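Local structure of beta-galactosidase (Bacillus circulans, 4MAD) at residues Asp314-Leu319 with Thr326-Ala331; Glu49-Lys54 with Met286-Thr291. The protein probably hydrolyses terminal non-reducing beta-D-galactose residues from beta-D-galactosides, as a glycoside hydrolase of family 35. All coordinates share one frame; numbering follows the deposited sequence.

Contact 1 (Asp314-Leu319 with Thr326-Ala331)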
ATOM      1  N   ASP A 314      -5.887  -0.765  -8.877  1.00 14.72           N
ATOM      2  CA  ASP A 314      -6.131  -1.243 -10.209  1.00 15.56           C
ATOM      3  C   ASP A 314      -5.119  -0.588 -11.095  1.00 15.20           C
ATOM      4  O   ASP A 314      -4.522  -1.244 -11.813  1.00 15.42           O
ATOM      5  CB  ASP A 314      -7.537  -0.809 -10.626  1.00 15.74           C
ATOM      6  CG  ASP A 314      -7.903  -1.146 -12.086  1.00 19.49           C
ATOM      7  OD1 ASP A 314      -8.691  -2.048 -12.269  1.00 17.92           O
ATOM      8  OD2 ASP A 314      -7.471  -0.442 -12.976  1.00 16.79           O
ATOM      9  N   TYR A 315      -4.939   0.716 -11.002  1.00 15.23           N
ATOM     10  CA  TYR A 315      -3.837   1.484 -11.599  1.00 16.05           C
ATOM     11  C   TYR A 315      -4.049   1.691 -13.105  1.00 15.02           C
ATOM     12  O   TYR A 315      -3.181   2.084 -13.787  1.00 16.25           O
ATOM     13  CB  TYR A 315      -2.494   0.771 -11.386  1.00 16.54           C
ATOM     14  CG  TYR A 315      -1.323   1.696 -11.254  1.00 15.49           C
ATOM     15  CD1 TYR A 315      -0.860   2.081 -10.038  1.00 15.85           C
ATOM     16  CD2 TYR A 315      -0.696   2.185 -12.343  1.00 22.10           C
ATOM     17  CE1 TYR A 315       0.187   2.922  -9.909  1.00 17.93           C
ATOM     18  CE2 TYR A 315       0.346   3.013 -12.235  1.00 24.28           C
ATOM     19  CZ  TYR A 315       0.788   3.378 -11.026  1.00 21.75           C
ATOM     20  OH  TYR A 315       1.836   4.211 -10.961  1.00 29.67           O
ATOM     21  N   ASP A 316      -5.217   1.355 -13.600  1.00 14.41           N
ATOM     22  CA  ASP A 316      -5.396   1.295 -15.023  1.00 16.06           C
ATOM     23  C   ASP A 316      -4.350   0.339 -15.592  1.00 16.00           C
ATOM     24  O   ASP A 316      -3.812   0.539 -16.613  1.00 16.57           O
ATOM     25  CB  ASP A 316      -5.291   2.638 -15.692  1.00 16.57           C
ATOM     26  CG  ASP A 316      -5.961   2.649 -17.039  1.00 21.74           C
ATOM     27  OD1 ASP A 316      -6.835   1.851 -17.244  1.00 19.79           O
ATOM     28  OD2 ASP A 316      -5.615   3.499 -17.831  1.00 22.81           O
ATOM     29  N   GLY A 317      -4.099  -0.708 -14.852  1.00 16.23           N
ATOM     30  CA  GLY A 317      -3.099  -1.681 -15.198  1.00 15.95           C
ATOM     31  C   GLY A 317      -3.509  -2.524 -16.399  1.00 14.43           C
ATOM     32  O   GLY A 317      -4.595  -2.443 -16.843  1.00 14.91           O
ATOM     33  N   LEU A 318      -2.567  -3.312 -16.890  1.00 15.94           N
ATOM     34  CA  LEU A 318      -2.793  -4.205 -17.994  1.00 17.17           C
ATOM     35  C   LEU A 318      -3.833  -5.254 -17.617  1.00 16.47           C
ATOM     36  O   LEU A 318      -4.591  -5.623 -18.440  1.00 16.38           O
ATOM     37  CB  LEU A 318      -1.518  -4.847 -18.458  1.00 17.68           C
ATOM     38  CG  LEU A 318      -0.448  -3.892 -18.919  1.00 16.67           C
ATOM     39  CD1 LEU A 318       0.771  -4.612 -19.326  1.00 19.75           C
ATOM     40  CD2 LEU A 318      -0.883  -2.956 -19.931  1.00 17.98           C
ATOM     41  N   LEU A 319      -3.810  -5.692 -16.362  1.00 14.65           N
ATOM     42  CA  LEU A 319      -4.892  -6.455 -15.753  1.00 13.81           C
ATOM     43  C   LEU A 319      -5.658  -5.574 -14.813  1.00 16.08           C
ATOM     44  O   LEU A 319      -5.089  -4.730 -14.237  1.00 17.55           O
ATOM     45  CB  LEU A 319      -4.374  -7.619 -14.942  1.00 15.82           C
ATOM     46  CG  LEU A 319      -3.404  -8.518 -15.659  1.00 16.19           C
ATOM     47  CD1 LEU A 319      -3.128  -9.688 -14.836  1.00 15.97           C
ATOM     48  CD2 LEU A 319      -3.918  -8.897 -16.952  1.00 20.77           C
ATOM     49  N   THR A 326      -7.457  -6.571 -20.452  1.00 16.78           N
ATOM     50  CA  THR A 326      -7.991  -5.281 -20.796  1.00 15.66           C
ATOM     51  C   THR A 326      -7.625  -4.917 -22.220  1.00 16.61           C
ATOM     52  O   THR A 326      -6.858  -5.561 -22.805  1.00 17.25           O
ATOM     53  CB  THR A 326      -7.368  -4.241 -19.949  1.00 17.71           C
ATOM     54  OG1 THR A 326      -5.968  -4.242 -20.175  1.00 17.23           O
ATOM     55  CG2 THR A 326      -7.671  -4.487 -18.466  1.00 14.97           C
ATOM     56  N   GLU A 327      -8.155  -3.829 -22.729  1.00 15.41           N
ATOM     57  CA  GLU A 327      -7.770  -3.343 -24.035  1.00 19.34           C
ATOM     58  C   GLU A 327      -6.258  -2.979 -24.079  1.00 18.07           C
ATOM     59  O   GLU A 327      -5.611  -3.261 -25.032  1.00 16.15           O
ATOM     60  CB  GLU A 327      -8.637  -2.158 -24.456  1.00 21.21           C
ATOM     61  CG  GLU A 327     -10.002  -2.574 -24.982  1.00 30.99           C
ATOM     62  CD  GLU A 327     -10.980  -1.412 -25.213  1.00 46.83           C
ATOM     63  OE1 GLU A 327     -10.570  -0.303 -25.548  1.00 41.75           O
ATOM     64  OE2 GLU A 327     -12.191  -1.646 -25.030  1.00 53.10           O
ATOM     65  N   LYS A 328      -5.731  -2.406 -22.999  1.00 15.89           N
ATOM     66  CA  LYS A 328      -4.344  -2.063 -22.926  1.00 16.52           C
ATOM     67  C   LYS A 328      -3.489  -3.307 -23.095  1.00 17.02           C
ATOM     68  O   LYS A 328      -2.535  -3.304 -23.814  1.00 16.98           O
ATOM     69  CB  LYS A 328      -4.042  -1.453 -21.589  1.00 19.86           C
ATOM     70  CG  LYS A 328      -3.712  -0.100 -21.698  1.00 29.97           C
ATOM     71  CD  LYS A 328      -3.096   0.421 -20.438  1.00 31.68           C
ATOM     72  CE  LYS A 328      -3.801   1.630 -20.052  1.00 24.05           C
ATOM     73  NZ  LYS A 328      -3.161   2.124 -18.867  1.00 18.57           N
ATOM     74  N   PHE A 329      -3.920  -4.399 -22.496  1.00 16.72           N
ATOM     75  CA  PHE A 329      -3.174  -5.636 -22.552  1.00 16.16           C
ATOM     76  C   PHE A 329      -2.985  -6.109 -23.999  1.00 17.43           C
ATOM     77  O   PHE A 329      -1.904  -6.364 -24.397  1.00 18.17           O
ATOM     78  CB  PHE A 329      -3.952  -6.687 -21.787  1.00 17.21           C
ATOM     79  CG  PHE A 329      -3.401  -8.102 -21.863  1.00 17.41           C
ATOM     80  CD1 PHE A 329      -2.695  -8.641 -20.830  1.00 20.58           C
ATOM     81  CD2 PHE A 329      -3.646  -8.898 -22.926  1.00 19.71           C
ATOM     82  CE1 PHE A 329      -2.228  -9.912 -20.897  1.00 20.68           C
ATOM     83  CE2 PHE A 329      -3.171 -10.183 -22.956  1.00 24.11           C
ATOM     84  CZ  PHE A 329      -2.478 -10.665 -21.941  1.00 18.94           C
ATOM     85  N   TYR A 330      -4.057  -6.145 -24.764  1.00 17.49           N
ATOM     86  CA  TYR A 330      -3.938  -6.521 -26.174  1.00 18.05           C
ATOM     87  C   TYR A 330      -3.084  -5.549 -26.981  1.00 19.34           C
ATOM     88  O   TYR A 330      -2.362  -5.916 -27.837  1.00 18.93           O
ATOM     89  CB  TYR A 330      -5.308  -6.717 -26.793  1.00 15.39           C
ATOM     90  CG  TYR A 330      -6.010  -7.918 -26.234  1.00 20.14           C
ATOM     91  CD1 TYR A 330      -5.566  -9.191 -26.510  1.00 28.02           C
ATOM     92  CD2 TYR A 330      -7.072  -7.789 -25.408  1.00 21.78           C
ATOM     93  CE1 TYR A 330      -6.196 -10.281 -26.008  1.00 27.00           C
ATOM     94  CE2 TYR A 330      -7.698  -8.848 -24.922  1.00 27.71           C
ATOM     95  CZ  TYR A 330      -7.266 -10.099 -25.207  1.00 28.65           C
ATOM     96  OH  TYR A 330      -7.932 -11.126 -24.669  1.00 29.98           O
ATOM     97  N   ALA A 331      -3.234  -4.283 -26.684  1.00 18.04           N
ATOM     98  CA  ALA A 331      -2.530  -3.254 -27.392  1.00 17.84           C
ATOM     99  C   ALA A 331      -1.006  -3.369 -27.210  1.00 18.66           C
ATOM    100  O   ALA A 331      -0.262  -3.246 -28.152  1.00 15.68           O
ATOM    101  CB  ALA A 331      -2.999  -1.917 -26.951  1.00 17.14           C
TER
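Lys328 NZ is gripped by several oxygens at once. Its shorter bond across the contact goes to the backbone carbonyl of Asp316, NZ to O 2.8 Å, where the ammonium lies in the carbonyl plane at a C=O...N angle of 154°. The carboxylate of the same residue adds a salt bridge, OD2 to NZ 3.0 Å, whose hydrogen bond is weak; the stronger partner of OD2 is the backbone N of Arg263. The carbonyl of His250 also accepts from NZ. A lysine suits the place because its long chain, bent at chi3, can leave the helix and cross the Asp316 side chain at about a right angle. Lys328 CB passes Leu318 CD2 at 3.9 Å.

Asp316 is itself held by an Asx turn, in which Asp314 OD2 accepts from Asp316 N (2.9 Å) through its anti lone pair. The turn shapes the beginning of a loop that leads on to helix 327-339, in the family 35 catalytic domain, a (beta/alpha)8 barrel. Thr326 is the N-cap of that helix: its OG1 takes the N-H of Phe329 at 3.1 Å, and the same hydroxyl donates to Leu318 O at 2.6 Å. With chi1 at 60°, OG1 sits between the backbone N and the carbonyl carbon, from where one oxygen can serve both bonds. It meets the Leu318 carbonyl off its plane, tilted by 33°. Threonine fits here since a hydroxyl can accept and donate together, while its methyl CG2 lies against the Leu318 peptide. Beside the cap, Leu319 and Phe329, apolar side chains suited to a buried site, lie side by side, Leu319 CD2 to Phe329 CD1 4.1 Å, and Phe329 also touches Cys58 on helix 48-58.

Contact 2 (Glu49-Lys54 with Met286-Thr291)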
ATOM      1  N   GLU A  49      -0.732 -17.443  -9.565  1.00 19.33           N
ATOM      2  CA  GLU A  49      -0.456 -18.113 -10.822  1.00 19.85           C
ATOM      3  C   GLU A  49      -1.275 -17.536 -11.954  1.00 17.13           C
ATOM      4  O   GLU A  49      -0.808 -17.361 -13.024  1.00 20.42           O
ATOM      5  CB  GLU A  49      -0.697 -19.604 -10.708  1.00 19.84           C
ATOM      6  CG  GLU A  49      -0.368 -20.347 -12.000  1.00 22.93           C
ATOM      7  CD  GLU A  49      -0.105 -21.817 -11.802  1.00 35.74           C
ATOM      8  OE1 GLU A  49      -0.448 -22.390 -10.814  1.00 37.78           O
ATOM      9  OE2 GLU A  49       0.442 -22.415 -12.683  1.00 40.33           O
ATOM     10  N   ASP A  50      -2.508 -17.218 -11.678  1.00 20.54           N
ATOM     11  CA  ASP A  50      -3.368 -16.718 -12.716  1.00 21.81           C
ATOM     12  C   ASP A  50      -2.786 -15.437 -13.275  1.00 20.13           C
ATOM     13  O   ASP A  50      -2.683 -15.277 -14.449  1.00 17.10           O
ATOM     14  CB  ASP A  50      -4.739 -16.405 -12.150  1.00 22.49           C
ATOM     15  CG  ASP A  50      -5.671 -15.794 -13.182  1.00 26.76           C
ATOM     16  OD1 ASP A  50      -6.145 -16.519 -14.031  1.00 19.03           O
ATOM     17  OD2 ASP A  50      -5.901 -14.589 -13.166  1.00 19.71           O
ATOM     18  N   ARG A  51      -2.414 -14.514 -12.393  1.00 19.27           N
ATOM     19  CA  ARG A  51      -1.907 -13.262 -12.874  1.00 16.88           C
ATOM     20  C   ARG A  51      -0.603 -13.402 -13.606  1.00 16.50           C
ATOM     21  O   ARG A  51      -0.410 -12.800 -14.591  1.00 16.07           O
ATOM     22  CB  ARG A  51      -1.810 -12.242 -11.766  1.00 18.24           C
ATOM     23  CG  ARG A  51      -2.970 -12.266 -10.819  1.00 17.06           C
ATOM     24  CD  ARG A  51      -4.205 -11.583 -11.341  1.00 17.41           C
ATOM     25  NE  ARG A  51      -5.155 -11.255 -10.295  1.00 17.71           N
ATOM     26  CZ  ARG A  51      -6.228 -11.971 -10.010  1.00 20.13           C
ATOM     27  NH1 ARG A  51      -6.501 -13.044 -10.683  1.00 18.17           N
ATOM     28  NH2 ARG A  51      -7.033 -11.622  -9.042  1.00 18.96           N
ATOM     29  N   LEU A  52       0.278 -14.224 -13.070  1.00 17.56           N
ATOM     30  CA  LEU A  52       1.561 -14.439 -13.700  1.00 18.67           C
ATOM     31  C   LEU A  52       1.423 -15.064 -15.088  1.00 18.13           C
ATOM     32  O   LEU A  52       2.081 -14.683 -15.958  1.00 17.16           O
ATOM     33  CB  LEU A  52       2.482 -15.281 -12.827  1.00 18.33           C
ATOM     34  CG  LEU A  52       2.863 -14.557 -11.557  1.00 18.87           C
ATOM     35  CD1 LEU A  52       3.384 -15.410 -10.500  1.00 16.68           C
ATOM     36  CD2 LEU A  52       3.798 -13.454 -11.889  1.00 19.00           C
ATOM     37  N   LEU A  53       0.499 -15.995 -15.242  1.00 18.30           N
ATOM     38  CA  LEU A  53       0.251 -16.622 -16.510  1.00 17.73           C
ATOM     39  C   LEU A  53      -0.189 -15.585 -17.521  1.00 18.87           C
ATOM     40  O   LEU A  53       0.179 -15.640 -18.671  1.00 19.46           O
ATOM     41  CB  LEU A  53      -0.840 -17.664 -16.343  1.00 18.84           C
ATOM     42  CG  LEU A  53      -0.417 -18.982 -15.745  1.00 18.63           C
ATOM     43  CD1 LEU A  53      -1.528 -19.806 -15.434  1.00 22.28           C
ATOM     44  CD2 LEU A  53       0.511 -19.687 -16.594  1.00 22.83           C
ATOM     45  N   LYS A  54      -0.996 -14.652 -17.052  1.00 18.05           N
ATOM     46  CA  LYS A  54      -1.449 -13.545 -17.887  1.00 15.56           C
ATOM     47  C   LYS A  54      -0.305 -12.625 -18.356  1.00 18.03           C
ATOM     48  O   LYS A  54      -0.225 -12.240 -19.477  1.00 20.10           O
ATOM     49  CB  LYS A  54      -2.561 -12.755 -17.222  1.00 14.16           C
ATOM     50  CG  LYS A  54      -3.882 -13.493 -17.205  1.00 14.56           C
ATOM     51  CD  LYS A  54      -4.896 -13.062 -16.187  1.00 15.85           C
ATOM     52  CE  LYS A  54      -6.200 -13.702 -16.424  1.00 18.92           C
ATOM     53  NZ  LYS A  54      -7.187 -13.551 -15.415  1.00 21.36           N
ATOM     54  N   MET A 286       1.835  -0.205 -13.274  1.00 17.93           N
ATOM     55  CA  MET A 286       1.856  -1.591 -12.835  1.00 14.27           C
ATOM     56  C   MET A 286       1.305  -2.499 -13.943  1.00 15.89           C
ATOM     57  O   MET A 286       0.430  -2.116 -14.642  1.00 15.47           O
ATOM     58  CB  MET A 286       0.956  -1.767 -11.641  1.00 16.72           C
ATOM     59  CG  MET A 286       1.365  -1.096 -10.417  1.00 16.85           C
ATOM     60  SD  MET A 286       2.760  -1.723  -9.640  1.00 16.99           S
ATOM     61  CE  MET A 286       2.188  -3.308  -9.214  1.00 17.20           C
ATOM     62  N   ALA A 287       1.869  -3.673 -14.123  1.00 13.31           N
ATOM     63  CA  ALA A 287       1.271  -4.596 -15.051  1.00 12.91           C
ATOM     64  C   ALA A 287      -0.006  -5.187 -14.526  1.00 13.95           C
ATOM     65  O   ALA A 287      -0.968  -5.187 -15.155  1.00 15.19           O
ATOM     66  CB  ALA A 287       2.205  -5.704 -15.415  1.00 15.88           C
ATOM     67  N   HIS A 288       0.086  -5.734 -13.336  1.00 13.81           N
ATOM     68  CA  HIS A 288      -1.028  -6.015 -12.481  1.00 13.89           C
ATOM     69  C   HIS A 288      -0.877  -5.287 -11.130  1.00 16.54           C
ATOM     70  O   HIS A 288       0.057  -5.468 -10.459  1.00 14.74           O
ATOM     71  CB  HIS A 288      -1.130  -7.507 -12.244  1.00 12.24           C
ATOM     72  CG  HIS A 288      -2.243  -7.880 -11.327  1.00 15.95           C
ATOM     73  ND1 HIS A 288      -3.555  -7.659 -11.647  1.00 14.56           N
ATOM     74  CD2 HIS A 288      -2.238  -8.371 -10.070  1.00 12.26           C
ATOM     75  CE1 HIS A 288      -4.306  -8.033 -10.639  1.00 18.81           C
ATOM     76  NE2 HIS A 288      -3.534  -8.511  -9.693  1.00 13.69           N
ATOM     77  N   GLY A 289      -1.839  -4.436 -10.817  1.00 15.94           N
ATOM     78  CA  GLY A 289      -1.846  -3.681  -9.596  1.00 16.03           C
ATOM     79  C   GLY A 289      -2.500  -4.236  -8.350  1.00 13.85           C
ATOM     80  O   GLY A 289      -1.975  -4.243  -7.304  1.00 15.28           O
ATOM     81  N   GLY A 290      -3.692  -4.757  -8.550  1.00 14.94           N
ATOM     82  CA  GLY A 290      -4.399  -5.413  -7.481  1.00 13.17           C
ATOM     83  C   GLY A 290      -4.950  -4.473  -6.453  1.00 14.20           C
ATOM     84  O   GLY A 290      -5.484  -3.507  -6.848  1.00 14.48           O
ATOM     85  N   THR A 291      -4.803  -4.798  -5.162  1.00 12.95           N
ATOM     86  CA  THR A 291      -5.491  -4.144  -4.084  1.00 14.66           C
ATOM     87  C   THR A 291      -4.627  -3.827  -2.862  1.00 14.33           C
ATOM     88  O   THR A 291      -3.843  -4.636  -2.501  1.00 14.68           O
ATOM     89  CB  THR A 291      -6.706  -5.006  -3.627  1.00 16.44           C
ATOM     90  OG1 THR A 291      -7.349  -5.583  -4.779  1.00 15.81           O
ATOM     91  CG2 THR A 291      -7.635  -4.169  -2.793  1.00 13.62           C
TER
HETATM   92  O   HOH W   1      -6.011  -9.161  -8.132  1.00 20.49           O
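Arg51 lays the aliphatic part of its side chain over the imidazole of His288. Its CD stands 3.7 Å from the ring centroid and 18° off the ring normal, a CH-pi contact. The guanidinium does not stack on the ring: the two planes are 77° apart, and His288 NE2 lies at the guanidinium edge, 3.2 Å from Arg51 NE. A bend at chi2 (-79°) turns the arginine chain across the imidazole and sends its charged end past the rim. There a water joins the two side chains, accepting from Arg51 NH2 at 2.8 Å and lying in the plane of the His288 ring, 3.0 Å from NE2. The strongest polar partner of NE2 is the hydroxyl of Thr43.

Arginine suits this place by offering methylenes to the ring and N-H groups to the polar atoms beyond it, while histidine supplies both a flat face and a polar edge. The pair joins helix 48-58, which follows the first barrel strand, 34-38, to the loop leaving the eighth, 281-284, so it spans the seam where the (beta/alpha)8 barrel closes.

Further out, the guanidinium is steadied by its helix neighbour Asp50: Arg51 NH1 forms a salt bridge with Asp50 OD2 at 3.0 Å, the oxygen close to the guanidinium plane. One turn on, Lys54 NZ makes a second, to the same oxygen, at 2.8 Å on its syn side, and Lys54 gives a further bond to Gly323 O. The imidazole is held from the far side by its own loop, Gly290 N lying over the face opposite Arg51 CD. Backbone hydrogen bonds between Ala37 and both Ala287 and His288 tie this loop to strand 34-38, and Met38 touches both Arg51 and His288.

How the contacts relate
Both contacts belong to the family 35 catalytic barrel, and their centres lie about 10 Å apart. Along the chain they come in series: contact 2 pairs the helix after the first barrel strand with the loop after the last, and contact 1 follows, joining a later loop to helix 327-339. They also touch. Leu319 N probably hydrogen-bonds to Ala287 O (3.1 Å), Leu319 CB packs on His288 ND1, and Phe329 CE1 meets Lys54 O. The 314-319 loop is thus bound both to the 286-291 loop and to helix 327-339, making one continuous buried region where the barrel's beginning and end come together.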